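Local coordinates for protein Lic11098 (Leptospira interrogans serogroup Icterohaemorrhagiae serovar copenhageni, PDB 4U08) that is of unknown function but, as a leucine-rich repeat protein and likely virulence factor of a human pathogen, probably binds partner molecules, at residues K365-L370 against P390-Y395; Q6-N11 against I24-G29; K106-L111 against T126-I131; L170-K175 against L193-K198. One frame throughout, in Å; residues are numbered along the deposited sequence.

Overall arrangement
All four contacts join neighbouring coils of one curved leucine-rich repeat solenoid, and none touches another. Interactions 1 and 2 lie at its two ends, their centres about 57 Å apart, and hold the outermost strands of the parallel strand array to the next strand in. Both rest on straight backbone hydrogen bonds; the buried face carries Leu370 and Ile394 or Tyr9 and Leu25, the opposite face an isoleucine with a lysine or a tyrosine. Interactions 3 and 4, about 23 Å apart between centres, belong to the loops between strands. There direct hydrogen bonds are few: interaction 4 has one, interaction 3 none. Each combines buried aliphatic packing with a bridging water.

Interaction 1 of 4, residues K365-L370 against P390-Y395; sequences KNLKKL and PQCIIY
Three backbone hydrogen bonds join 365-370 to 390-395 as parallel neighbours: Ile393 N to Lys368 O (2.8 Å, nearly straight at 175°), Leu370 N to Ile393 O (3.0 Å) and Tyr395 N to Leu370 O (2.8 Å). The first donor stands above the carbonyl plane of Lys368. A CA-H...O contact from Ile394 CA shares Leu370 O with the last bond.

The apolar part centres on the sulfur. With SG anti to its backbone N (chi1 -166°), Cys392 brings SG to 3.8 Å from Leu367 CG and equally near Leu370 CB. Leu347 of the preceding strand packs against both leucines.

On the Lys369 face a polar bond is combined with aliphatic packing. The lysine chain passes the edge of the Tyr395 ring with CG in its plane, then bends at its last torsion (chi4 -81°), and NZ donates to Tyr395 OH at 2.8 Å. Ile393 CG2 lies over one ring face, toward the rim. The donated bond probably polarises the hydroxyl and ties the tip of Tyr395 to the neighbouring strand.

Interaction 2 of 4, residues Q6-N11 against I24-G29; sequences QTYYRN and ILNLSG
Ile24 meets Tyr8 and the backbone on both sides of it: Ile24 N donates to Thr7 O (3.2 Å), Ile24 O accepts from Tyr9 N (2.9 Å), and CG2 lies 3.6 Å from Tyr8 CE1, oblique to the ring. On the other face Leu25 sends CD1 to Tyr9 CB (3.7 Å), beside Ala15 of helix 12-17. Asn26 N then closes on Tyr9 O with a 174° bond. The Asn26 side chain lies alongside both Tyr8 and Arg10, its amide plane turned 74° from the phenol ring, and Asn26 O receives a weak bond from Arg10 NE. Leu27 CD2 packs 3.4 Å from Arg10 O. Ser28 O takes a second weak bond, from Arg10 NH2; both acceptors lie near the guanidinium plane, and the arginine chain, turned about CB-CG (chi2 92°), follows the second segment to reach them. Strand 8-9, helix 12-17 and strand 24-26 together are consistent with an N-terminal cap that closes a leucine-rich repeat solenoid.

Interaction 3 of 4, residues K106-L111 against T126-I131; sequences KEIGQL and TLPEDI
Pro128 and Asp130 press against the start of the 106-110 turn on its outer side, while Ile108 meets Ile131 deeper in. The pyrrolidine ring of Pro128 puts CB 3.9 Å from Lys106 CA, and its CG reaches Ile108 CG2 at 4.0 Å, the two side chains crossing at about a right angle. Ile108 and Ile131 instead lie side by side, pointing the same way, with Ile108 CG2 3.9 Å from Ile131 CD1. With CG1 of Ile108 anti to the backbone N (chi1 -155°), CG2 falls between N and the carbonyl carbon, and this branch meets both Pro128 and Ile131. Gly109, without a side chain, lets its CA approach Asp130 O to 3.4 Å.

Short 3-10 turns on the convex side are known in leucine-rich repeat solenoids, and here two successive ones stack through van der Waals contact with no direct hydrogen bond.

The Asp130 carboxylate lies beside the lysine's aliphatic base, OD1 being 3.4 Å from Lys106 CB, while the ammonium extends beyond it without forming a salt bridge. A water donates to Lys106 O (2.7 Å) and, over a longer 3.3 Å, to Asp130 OD2. Lys106 O is also the acceptor for Gly109 N within its own turn. Further out, Gln110 O receives a hydrogen bond from Gln89 NE2, linking 106-111 to the preceding coil, and Leu127 packs on Leu142, Phe147 and Leu151 of the following one.

Interaction 4 of 4, residues L170-K175 against L193-K198; sequences LNVLPK and LNVLPK
Leu173 and Leu193 interlock at about a right angle on the buried side, where Leu193 CD2 lies 4.0 Å from Leu173 CG and 4.1 Å from Leu170 CB. That single methyl fills the angle between two leucines of the earlier coil and also rests on the carbonyl of Asn171. Leu173 turns CG anti to its carbonyl carbon (chi1 -64°), and from there CD1 touches both Leu196 CD2, running alongside, and Pro197 CD at 3.8 Å. The proline ring comes obliquely across the leucine, with CD equally close to CB.

Toward the surface the contact is more open and polar. Asn194 N donates to Asn171 O at 3.2 Å, the donor tilted 20° from the carbonyl plane; Leu193 CA adds a CA-H...O contact to the same oxygen. Val172 and Val195, both exposed, meet only through CG2 and CG1 at 4.2 Å. Between the backbones a water takes the N-H of Leu173 and donates to Val195 O, 2.8 Å from each, bridging the two loop segments.

Asn191 OD1 and Asn214 OD1 accept from the backbone N of Leu170 and Leu193 respectively, so the same asparagine bond recurs one coil on. The two segments have the identical sequence LNVLPK; equivalent leucines stack, the proline of one coil lies on the leucine of the previous one, and asparagines bond the adjacent turn, as is characteristic of successive leucine-rich repeats.

Interaction 1 of 4, residues K365-L370 against P390-Y395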
loop_
_atom_site.group_PDB
_atom_site.type_symbol
_atom_site.label_atom_id
_atom_site.label_comp_id
_atom_site.label_asym_id
_atom_site.label_seq_id
_atom_site.Cartn_x
_atom_site.Cartn_y
_atom_site.Cartn_z
ATOM N N LYS A 365 0.132 35.139 -4.813
ATOM C CA LYS A 365 -1.192 35.507 -5.350
ATOM C C LYS A 365 -2.206 34.355 -5.347
ATOM O O LYS A 365 -3.412 34.584 -5.212
ATOM C CB LYS A 365 -1.050 36.128 -6.758
ATOM C CG LYS A 365 -0.157 37.377 -6.817
ATOM C CD LYS A 365 -0.924 38.691 -6.571
ATOM C CE LYS A 365 -0.045 39.903 -6.759
ATOM N NZ LYS A 365 -0.828 41.159 -6.680
ATOM N N ASN A 366 -1.715 33.121 -5.429
ATOM C CA ASN A 366 -2.575 31.940 -5.412
ATOM C C ASN A 366 -2.831 31.355 -4.008
ATOM O O ASN A 366 -3.628 30.421 -3.863
ATOM C CB ASN A 366 -2.017 30.879 -6.369
ATOM C CG ASN A 366 -2.061 31.294 -7.813
ATOM O OD1 ASN A 366 -1.170 30.968 -8.612
ATOM N ND2 ASN A 366 -3.046 32.104 -8.155
ATOM N N LEU A 367 -2.189 31.914 -2.962
ATOM C CA LEU A 367 -2.372 31.399 -1.607
ATOM C C LEU A 367 -3.811 31.567 -1.145
ATOM O O LEU A 367 -4.391 32.639 -1.293
ATOM C CB LEU A 367 -1.370 32.057 -0.629
ATOM C CG LEU A 367 -1.027 31.280 0.638
ATOM C CD1 LEU A 367 -0.221 29.961 0.295
ATOM C CD2 LEU A 367 -0.179 32.156 1.572
ATOM N N LYS A 368 -4.420 30.474 -0.677
ATOM C CA LYS A 368 -5.815 30.436 -0.247
ATOM C C LYS A 368 -5.921 30.366 1.255
ATOM O O LYS A 368 -6.831 30.936 1.853
ATOM C CB LYS A 368 -6.567 29.251 -0.906
ATOM C CG LYS A 368 -6.650 29.315 -2.434
ATOM C CD LYS A 368 -7.157 27.972 -3.002
ATOM C CE LYS A 368 -8.175 28.087 -4.133
ATOM N NZ LYS A 368 -7.648 27.638 -5.456
ATOM N N LYS A 369 -5.003 29.625 1.882
ATOM C CA LYS A 369 -5.009 29.451 3.324
ATOM C C LYS A 369 -3.605 29.622 3.918
ATOM O O LYS A 369 -2.635 29.004 3.461
ATOM C CB LYS A 369 -5.602 28.083 3.694
ATOM C CG LYS A 369 -7.119 27.993 3.571
ATOM C CD LYS A 369 -7.585 26.540 3.615
ATOM C CE LYS A 369 -9.084 26.395 3.479
ATOM N NZ LYS A 369 -9.785 26.638 4.769
ATOM N N LEU A 370 -3.517 30.462 4.955
ATOM C CA LEU A 370 -2.274 30.736 5.676
ATOM C C LEU A 370 -2.540 30.593 7.168
ATOM O O LEU A 370 -3.393 31.290 7.716
ATOM C CB LEU A 370 -1.716 32.116 5.283
ATOM C CG LEU A 370 -0.403 32.573 5.955
ATOM C CD1 LEU A 370 0.767 31.578 5.676
ATOM C CD2 LEU A 370 -0.019 33.953 5.467
ATOM N N PRO A 390 -5.553 39.713 -0.397
ATOM C CA PRO A 390 -7.011 39.737 -0.139
ATOM C C PRO A 390 -7.768 38.461 -0.467
ATOM O O PRO A 390 -8.840 38.251 0.080
ATOM C CB PRO A 390 -7.502 40.930 -0.981
ATOM C CG PRO A 390 -6.499 41.090 -2.037
ATOM C CD PRO A 390 -5.184 40.711 -1.424
ATOM N N GLN A 391 -7.205 37.601 -1.323
ATOM C CA GLN A 391 -7.841 36.340 -1.704
ATOM C C GLN A 391 -7.500 35.222 -0.709
ATOM O O GLN A 391 -8.077 34.138 -0.775
ATOM C CB GLN A 391 -7.421 35.948 -3.131
ATOM C CG GLN A 391 -8.313 36.573 -4.214
ATOM C CD GLN A 391 -8.100 38.060 -4.404
ATOM O OE1 GLN A 391 -9.011 38.872 -4.209
ATOM N NE2 GLN A 391 -6.901 38.449 -4.805
ATOM N N CYS A 392 -6.557 35.490 0.220
ATOM C CA CYS A 392 -6.113 34.501 1.199
ATOM C C CYS A 392 -6.871 34.607 2.492
ATOM O O CYS A 392 -7.100 35.723 2.965
ATOM C CB CYS A 392 -4.607 34.631 1.433
ATOM S SG CYS A 392 -3.864 33.224 2.314
ATOM N N ILE A 393 -7.225 33.451 3.090
ATOM C CA ILE A 393 -7.817 33.403 4.420
ATOM C C ILE A 393 -6.620 33.213 5.363
ATOM O O ILE A 393 -5.870 32.238 5.240
ATOM C CB ILE A 393 -8.906 32.313 4.610
ATOM C CG1 ILE A 393 -10.078 32.499 3.610
ATOM C CG2 ILE A 393 -9.431 32.337 6.056
ATOM C CD1 ILE A 393 -10.763 31.193 3.176
ATOM N N ILE A 394 -6.406 34.170 6.258
ATOM C CA ILE A 394 -5.277 34.127 7.189
ATOM C C ILE A 394 -5.807 33.803 8.582
ATOM O O ILE A 394 -6.596 34.572 9.136
ATOM C CB ILE A 394 -4.440 35.430 7.116
ATOM C CG1 ILE A 394 -3.960 35.693 5.669
ATOM C CG2 ILE A 394 -3.281 35.411 8.130
ATOM C CD1 ILE A 394 -3.159 36.925 5.425
ATOM N N TYR A 395 -5.425 32.632 9.123
ATOM C CA TYR A 395 -5.873 32.177 10.436
ATOM C C TYR A 395 -4.832 32.611 11.458
ATOM O O TYR A 395 -3.716 32.100 11.447
ATOM C CB TYR A 395 -6.079 30.637 10.454
ATOM C CG TYR A 395 -7.101 30.143 9.453
ATOM C CD1 TYR A 395 -8.454 30.080 9.778
ATOM C CD2 TYR A 395 -6.717 29.727 8.182
ATOM C CE1 TYR A 395 -9.396 29.613 8.862
ATOM C CE2 TYR A 395 -7.649 29.243 7.262
ATOM C CZ TYR A 395 -8.985 29.169 7.614
ATOM O OH TYR A 395 -9.897 28.703 6.699
#

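Interaction 2 of 4, residues Q6-N11 against I24-G29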
loop_
_atom_site.group_PDB
_atom_site.type_symbol
_atom_site.label_atom_id
_atom_site.label_comp_id
_atom_site.label_asym_id
_atom_site.label_seq_id
_atom_site.Cartn_x
_atom_site.Cartn_y
_atom_site.Cartn_z
ATOM N N GLN A 6 -33.321 -19.785 -18.665
ATOM C CA GLN A 6 -32.815 -19.304 -17.380
ATOM C C GLN A 6 -31.424 -19.875 -17.098
ATOM O O GLN A 6 -31.260 -21.096 -17.052
ATOM C CB GLN A 6 -33.793 -19.635 -16.238
ATOM C CG GLN A 6 -33.546 -18.814 -14.964
ATOM C CD GLN A 6 -34.362 -19.223 -13.755
ATOM O OE1 GLN A 6 -35.357 -19.951 -13.841
ATOM N NE2 GLN A 6 -33.972 -18.722 -12.588
ATOM N N THR A 7 -30.421 -18.984 -16.921
ATOM C CA THR A 7 -29.020 -19.341 -16.643
ATOM C C THR A 7 -28.554 -18.847 -15.268
ATOM O O THR A 7 -27.585 -19.375 -14.726
ATOM C CB THR A 7 -28.073 -18.871 -17.764
ATOM O OG1 THR A 7 -28.234 -17.472 -17.958
ATOM C CG2 THR A 7 -28.288 -19.614 -19.080
ATOM N N TYR A 8 -29.248 -17.835 -14.715
ATOM C CA TYR A 8 -28.961 -17.233 -13.412
ATOM C C TYR A 8 -29.925 -17.798 -12.387
ATOM O O TYR A 8 -31.143 -17.652 -12.544
ATOM C CB TYR A 8 -29.100 -15.688 -13.466
ATOM C CG TYR A 8 -28.505 -14.977 -12.265
ATOM C CD1 TYR A 8 -27.240 -14.402 -12.329
ATOM C CD2 TYR A 8 -29.211 -14.871 -11.066
ATOM C CE1 TYR A 8 -26.691 -13.740 -11.232
ATOM C CE2 TYR A 8 -28.661 -14.229 -9.955
ATOM C CZ TYR A 8 -27.399 -13.668 -10.043
ATOM O OH TYR A 8 -26.866 -13.010 -8.957
ATOM N N TYR A 9 -29.383 -18.399 -11.321
ATOM C CA TYR A 9 -30.181 -18.983 -10.250
ATOM C C TYR A 9 -29.759 -18.466 -8.897
ATOM O O TYR A 9 -28.582 -18.202 -8.678
ATOM C CB TYR A 9 -30.099 -20.514 -10.295
ATOM C CG TYR A 9 -30.955 -21.134 -11.378
ATOM C CD1 TYR A 9 -32.257 -21.558 -11.108
ATOM C CD2 TYR A 9 -30.474 -21.281 -12.679
ATOM C CE1 TYR A 9 -33.045 -22.145 -12.099
ATOM C CE2 TYR A 9 -31.257 -21.856 -13.679
ATOM C CZ TYR A 9 -32.544 -22.282 -13.385
ATOM O OH TYR A 9 -33.322 -22.847 -14.365
ATOM N N ARG A 10 -30.723 -18.301 -7.999
ATOM C CA ARG A 10 -30.503 -17.820 -6.633
ATOM C C ARG A 10 -30.969 -18.901 -5.632
ATOM O O ARG A 10 -30.818 -18.740 -4.416
ATOM C CB ARG A 10 -31.258 -16.484 -6.430
ATOM C CG ARG A 10 -30.887 -15.697 -5.174
ATOM C CD ARG A 10 -29.774 -14.688 -5.395
ATOM N NE ARG A 10 -29.004 -14.461 -4.169
ATOM C CZ ARG A 10 -29.291 -13.537 -3.258
ATOM N NH1 ARG A 10 -30.332 -12.728 -3.426
ATOM N NH2 ARG A 10 -28.544 -13.414 -2.172
ATOM N N ASN A 11 -31.498 -20.021 -6.169
ATOM C CA ASN A 11 -32.054 -21.131 -5.397
ATOM C C ASN A 11 -31.561 -22.468 -5.955
ATOM O O ASN A 11 -31.799 -22.766 -7.127
ATOM C CB ASN A 11 -33.586 -21.044 -5.440
ATOM C CG ASN A 11 -34.288 -21.899 -4.420
ATOM O OD1 ASN A 11 -34.433 -23.113 -4.589
ATOM N ND2 ASN A 11 -34.760 -21.278 -3.348
ATOM N N ILE A 24 -24.678 -19.438 -13.512
ATOM C CA ILE A 24 -24.367 -18.669 -12.313
ATOM C C ILE A 24 -25.326 -19.086 -11.210
ATOM O O ILE A 24 -26.547 -19.019 -11.398
ATOM C CB ILE A 24 -24.416 -17.119 -12.544
ATOM C CG1 ILE A 24 -23.429 -16.653 -13.643
ATOM C CG2 ILE A 24 -24.203 -16.356 -11.225
ATOM C CD1 ILE A 24 -23.755 -15.259 -14.250
ATOM N N LEU A 25 -24.776 -19.486 -10.059
ATOM C CA LEU A 25 -25.566 -19.820 -8.881
ATOM C C LEU A 25 -25.137 -18.901 -7.748
ATOM O O LEU A 25 -24.000 -18.980 -7.267
ATOM C CB LEU A 25 -25.463 -21.312 -8.490
ATOM C CG LEU A 25 -26.313 -21.762 -7.287
ATOM C CD1 LEU A 25 -27.812 -21.703 -7.604
ATOM C CD2 LEU A 25 -25.928 -23.149 -6.840
ATOM N N ASN A 26 -26.044 -18.006 -7.360
ATOM C CA ASN A 26 -25.809 -17.025 -6.314
ATOM C C ASN A 26 -26.560 -17.400 -5.046
ATOM O O ASN A 26 -27.764 -17.169 -4.951
ATOM C CB ASN A 26 -26.186 -15.601 -6.798
ATOM C CG ASN A 26 -25.750 -14.466 -5.883
ATOM O OD1 ASN A 26 -25.874 -13.289 -6.223
ATOM N ND2 ASN A 26 -25.248 -14.769 -4.700
ATOM N N LEU A 27 -25.835 -17.932 -4.054
ATOM C CA LEU A 27 -26.431 -18.317 -2.775
ATOM C C LEU A 27 -25.919 -17.464 -1.618
ATOM O O LEU A 27 -26.090 -17.860 -0.461
ATOM C CB LEU A 27 -26.209 -19.822 -2.482
ATOM C CG LEU A 27 -26.686 -20.847 -3.522
ATOM C CD1 LEU A 27 -26.285 -22.254 -3.116
ATOM C CD2 LEU A 27 -28.193 -20.786 -3.734
ATOM N N SER A 28 -25.306 -16.287 -1.917
ATOM C CA SER A 28 -24.761 -15.406 -0.875
ATOM C C SER A 28 -25.828 -14.935 0.108
ATOM O O SER A 28 -26.980 -14.749 -0.288
ATOM C CB SER A 28 -24.060 -14.173 -1.453
ATOM O OG SER A 28 -23.488 -14.265 -2.741
ATOM N N GLY A 29 -25.415 -14.728 1.364
ATOM C CA GLY A 29 -26.253 -14.238 2.456
ATOM C C GLY A 29 -27.583 -14.947 2.612
ATOM O O GLY A 29 -28.609 -14.289 2.799
#

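Interaction 3 of 4, residues K106-L111 against T126-I131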
loop_
_atom_site.group_PDB
_atom_site.type_symbol
_atom_site.label_atom_id
_atom_site.label_comp_id
_atom_site.label_asym_id
_atom_site.label_seq_id
_atom_site.Cartn_x
_atom_site.Cartn_y
_atom_site.Cartn_z
ATOM N N LYS A 106 -2.291 -29.876 -0.482
ATOM C CA LYS A 106 -1.231 -29.887 -1.499
ATOM C C LYS A 106 -1.816 -29.871 -2.923
ATOM O O LYS A 106 -1.166 -29.358 -3.834
ATOM C CB LYS A 106 -0.259 -31.079 -1.309
ATOM C CG LYS A 106 -0.928 -32.451 -1.349
ATOM C CD LYS A 106 0.086 -33.572 -1.501
ATOM C CE LYS A 106 -0.588 -34.888 -1.789
ATOM N NZ LYS A 106 0.395 -35.891 -2.252
ATOM N N GLU A 107 -3.062 -30.393 -3.090
ATOM C CA GLU A 107 -3.804 -30.478 -4.361
ATOM C C GLU A 107 -4.132 -29.099 -4.953
ATOM O O GLU A 107 -4.587 -29.021 -6.094
ATOM C CB GLU A 107 -5.074 -31.328 -4.222
ATOM C CG GLU A 107 -4.804 -32.813 -4.010
ATOM C CD GLU A 107 -4.395 -33.258 -2.615
ATOM O OE1 GLU A 107 -4.542 -32.468 -1.653
ATOM O OE2 GLU A 107 -3.919 -34.409 -2.486
ATOM N N ILE A 108 -3.855 -28.015 -4.203
ATOM C CA ILE A 108 -4.023 -26.639 -4.677
ATOM C C ILE A 108 -3.091 -26.416 -5.862
ATOM O O ILE A 108 -3.463 -25.692 -6.777
ATOM C CB ILE A 108 -3.825 -25.595 -3.535
ATOM C CG1 ILE A 108 -4.574 -24.269 -3.831
ATOM C CG2 ILE A 108 -2.334 -25.360 -3.187
ATOM C CD1 ILE A 108 -6.018 -24.252 -3.346
ATOM N N GLY A 109 -1.927 -27.092 -5.858
ATOM C CA GLY A 109 -0.925 -27.035 -6.913
ATOM C C GLY A 109 -1.427 -27.549 -8.247
ATOM O O GLY A 109 -0.824 -27.265 -9.280
ATOM N N GLN A 110 -2.552 -28.306 -8.233
ATOM C CA GLN A 110 -3.183 -28.848 -9.440
ATOM C C GLN A 110 -3.998 -27.783 -10.184
ATOM O O GLN A 110 -4.253 -27.957 -11.380
ATOM C CB GLN A 110 -4.079 -30.035 -9.089
ATOM C CG GLN A 110 -3.297 -31.328 -8.862
ATOM C CD GLN A 110 -4.052 -32.351 -8.040
ATOM O OE1 GLN A 110 -3.447 -33.148 -7.315
ATOM N NE2 GLN A 110 -5.385 -32.366 -8.124
ATOM N N LEU A 111 -4.414 -26.693 -9.474
ATOM C CA LEU A 111 -5.219 -25.594 -10.025
ATOM C C LEU A 111 -4.378 -24.713 -10.928
ATOM O O LEU A 111 -4.196 -23.526 -10.647
ATOM C CB LEU A 111 -5.885 -24.765 -8.906
ATOM C CG LEU A 111 -6.846 -25.488 -7.980
ATOM C CD1 LEU A 111 -7.408 -24.555 -6.934
ATOM C CD2 LEU A 111 -7.965 -26.174 -8.752
ATOM N N THR A 126 1.333 -21.757 7.329
ATOM C CA THR A 126 2.146 -22.384 6.297
ATOM C C THR A 126 1.353 -22.553 5.025
ATOM O O THR A 126 0.114 -22.580 5.053
ATOM C CB THR A 126 2.532 -23.848 6.721
ATOM O OG1 THR A 126 1.358 -24.636 6.924
ATOM C CG2 THR A 126 3.437 -23.918 7.921
ATOM N N LEU A 127 2.080 -22.782 3.927
ATOM C CA LEU A 127 1.501 -23.142 2.644
ATOM C C LEU A 127 2.202 -24.414 2.171
ATOM O O LEU A 127 3.396 -24.561 2.446
ATOM C CB LEU A 127 1.699 -22.023 1.594
ATOM C CG LEU A 127 0.930 -20.710 1.826
ATOM C CD1 LEU A 127 1.297 -19.697 0.769
ATOM C CD2 LEU A 127 -0.569 -20.939 1.799
ATOM N N PRO A 128 1.546 -25.303 1.386
ATOM C CA PRO A 128 2.292 -26.455 0.851
ATOM C C PRO A 128 3.309 -25.939 -0.178
ATOM O O PRO A 128 3.077 -24.896 -0.814
ATOM C CB PRO A 128 1.200 -27.315 0.185
ATOM C CG PRO A 128 0.106 -26.327 -0.179
ATOM C CD PRO A 128 0.142 -25.285 0.915
ATOM N N GLU A 129 4.420 -26.652 -0.340
ATOM C CA GLU A 129 5.454 -26.281 -1.303
ATOM C C GLU A 129 4.890 -26.323 -2.730
ATOM O O GLU A 129 5.391 -25.603 -3.584
ATOM C CB GLU A 129 6.675 -27.203 -1.169
ATOM C CG GLU A 129 7.516 -26.932 0.071
ATOM C CD GLU A 129 8.647 -27.918 0.324
ATOM O OE1 GLU A 129 8.889 -28.250 1.505
ATOM O OE2 GLU A 129 9.299 -28.356 -0.649
ATOM N N ASP A 130 3.827 -27.133 -2.956
ATOM C CA ASP A 130 3.085 -27.330 -4.226
ATOM C C ASP A 130 2.514 -26.019 -4.810
ATOM O O ASP A 130 2.110 -25.976 -5.966
ATOM C CB ASP A 130 1.942 -28.318 -4.001
ATOM C CG ASP A 130 2.444 -29.628 -3.424
ATOM O OD1 ASP A 130 2.759 -29.661 -2.194
ATOM O OD2 ASP A 130 2.621 -30.588 -4.208
ATOM N N ILE A 131 2.540 -24.945 -4.010
ATOM C CA ILE A 131 2.116 -23.603 -4.404
ATOM C C ILE A 131 2.990 -23.097 -5.555
ATOM O O ILE A 131 2.494 -22.359 -6.393
ATOM C CB ILE A 131 2.080 -22.677 -3.153
ATOM C CG1 ILE A 131 0.966 -21.641 -3.264
ATOM C CG2 ILE A 131 3.431 -22.041 -2.798
ATOM C CD1 ILE A 131 -0.312 -22.122 -2.612
HETATM O O HOH W 1 -0.024 -30.371 -6.120
#

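Interaction 4 of 4, residues L170-K175 against L193-K198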
loop_
_atom_site.group_PDB
_atom_site.type_symbol
_atom_site.label_atom_id
_atom_site.label_comp_id
_atom_site.label_asym_id
_atom_site.label_seq_id
_atom_site.Cartn_x
_atom_site.Cartn_y
_atom_site.Cartn_z
ATOM N N LEU A 170 5.625 -11.510 10.274
ATOM C CA LEU A 170 6.935 -11.587 9.626
ATOM C C LEU A 170 8.006 -10.723 10.252
ATOM O O LEU A 170 7.816 -9.523 10.397
ATOM C CB LEU A 170 6.841 -11.278 8.106
ATOM C CG LEU A 170 5.836 -12.078 7.301
ATOM C CD1 LEU A 170 5.766 -11.552 5.858
ATOM C CD2 LEU A 170 6.183 -13.549 7.287
ATOM N N ASN A 171 9.169 -11.317 10.575
ATOM C CA ASN A 171 10.298 -10.549 11.091
ATOM C C ASN A 171 11.250 -10.291 9.945
ATOM O O ASN A 171 11.979 -9.286 9.935
ATOM C CB ASN A 171 11.054 -11.330 12.177
ATOM C CG ASN A 171 10.175 -12.058 13.153
ATOM O OD1 ASN A 171 10.012 -13.276 13.071
ATOM N ND2 ASN A 171 9.562 -11.335 14.066
ATOM N N VAL A 172 11.288 -11.243 8.998
ATOM C CA VAL A 172 12.224 -11.231 7.868
ATOM C C VAL A 172 11.505 -11.737 6.607
ATOM O O VAL A 172 10.473 -12.404 6.705
ATOM C CB VAL A 172 13.472 -12.113 8.231
ATOM C CG1 VAL A 172 14.343 -12.401 7.026
ATOM C CG2 VAL A 172 14.333 -11.466 9.317
ATOM N N LEU A 173 12.049 -11.398 5.424
ATOM C CA LEU A 173 11.576 -11.893 4.140
ATOM C C LEU A 173 12.621 -12.901 3.604
ATOM O O LEU A 173 13.820 -12.649 3.755
ATOM C CB LEU A 173 11.422 -10.760 3.114
ATOM C CG LEU A 173 10.388 -9.691 3.413
ATOM C CD1 LEU A 173 10.521 -8.541 2.405
ATOM C CD2 LEU A 173 8.977 -10.276 3.433
ATOM N N PRO A 174 12.213 -13.998 2.930
ATOM C CA PRO A 174 13.225 -14.901 2.340
ATOM C C PRO A 174 13.967 -14.188 1.209
ATOM O O PRO A 174 13.364 -13.377 0.511
ATOM C CB PRO A 174 12.391 -16.072 1.801
ATOM C CG PRO A 174 11.026 -15.524 1.591
ATOM C CD PRO A 174 10.839 -14.431 2.614
ATOM N N LYS A 175 15.252 -14.487 1.016
ATOM C CA LYS A 175 16.054 -13.863 -0.037
ATOM C C LYS A 175 15.497 -14.147 -1.442
ATOM O O LYS A 175 15.644 -13.311 -2.327
ATOM C CB LYS A 175 17.549 -14.237 0.110
ATOM C CG LYS A 175 17.865 -15.727 -0.123
ATOM C CD LYS A 175 19.320 -16.069 0.176
ATOM C CE LYS A 175 19.477 -17.474 0.711
ATOM N NZ LYS A 175 19.143 -18.481 -0.306
ATOM N N LEU A 193 8.786 -6.523 10.497
ATOM C CA LEU A 193 10.014 -6.545 9.721
ATOM C C LEU A 193 11.047 -5.628 10.318
ATOM O O LEU A 193 10.787 -4.448 10.493
ATOM C CB LEU A 193 9.740 -6.173 8.252
ATOM C CG LEU A 193 8.893 -7.160 7.430
ATOM C CD1 LEU A 193 8.432 -6.509 6.118
ATOM C CD2 LEU A 193 9.681 -8.429 7.102
ATOM N N ASN A 194 12.221 -6.172 10.647
ATOM C CA ASN A 194 13.308 -5.383 11.229
ATOM C C ASN A 194 14.375 -5.088 10.201
ATOM O O ASN A 194 15.208 -4.215 10.406
ATOM C CB ASN A 194 13.888 -6.066 12.491
ATOM C CG ASN A 194 14.185 -7.536 12.346
ATOM O OD1 ASN A 194 15.053 -7.941 11.576
ATOM N ND2 ASN A 194 13.471 -8.367 13.096
ATOM N N VAL A 195 14.315 -5.777 9.057
ATOM C CA VAL A 195 15.282 -5.611 7.965
ATOM C C VAL A 195 14.633 -6.071 6.658
ATOM O O VAL A 195 13.767 -6.939 6.684
ATOM C CB VAL A 195 16.603 -6.407 8.279
ATOM C CG1 VAL A 195 16.391 -7.916 8.235
ATOM C CG2 VAL A 195 17.765 -5.993 7.378
ATOM N N LEU A 196 15.071 -5.501 5.528
ATOM C CA LEU A 196 14.649 -5.920 4.198
ATOM C C LEU A 196 15.818 -6.647 3.559
ATOM O O LEU A 196 16.952 -6.199 3.727
ATOM C CB LEU A 196 14.279 -4.721 3.312
ATOM C CG LEU A 196 13.042 -3.933 3.694
ATOM C CD1 LEU A 196 12.907 -2.737 2.795
ATOM C CD2 LEU A 196 11.763 -4.817 3.640
ATOM N N PRO A 197 15.596 -7.742 2.792
ATOM C CA PRO A 197 16.740 -8.412 2.145
ATOM C C PRO A 197 17.362 -7.552 1.050
ATOM O O PRO A 197 16.650 -6.778 0.407
ATOM C CB PRO A 197 16.118 -9.685 1.569
ATOM C CG PRO A 197 14.703 -9.345 1.335
ATOM C CD PRO A 197 14.318 -8.390 2.438
ATOM N N LYS A 198 18.672 -7.709 0.794
ATOM C CA LYS A 198 19.321 -6.961 -0.290
ATOM C C LYS A 198 18.690 -7.283 -1.653
ATOM O O LYS A 198 18.668 -6.430 -2.539
ATOM C CB LYS A 198 20.853 -7.170 -0.302
ATOM C CG LYS A 198 21.324 -8.616 -0.506
ATOM C CD LYS A 198 22.857 -8.731 -0.546
ATOM C CE LYS A 198 23.452 -8.592 -1.934
ATOM N NZ LYS A 198 23.169 -9.774 -2.798
HETATM O O HOH W 2 14.086 -9.519 5.527
#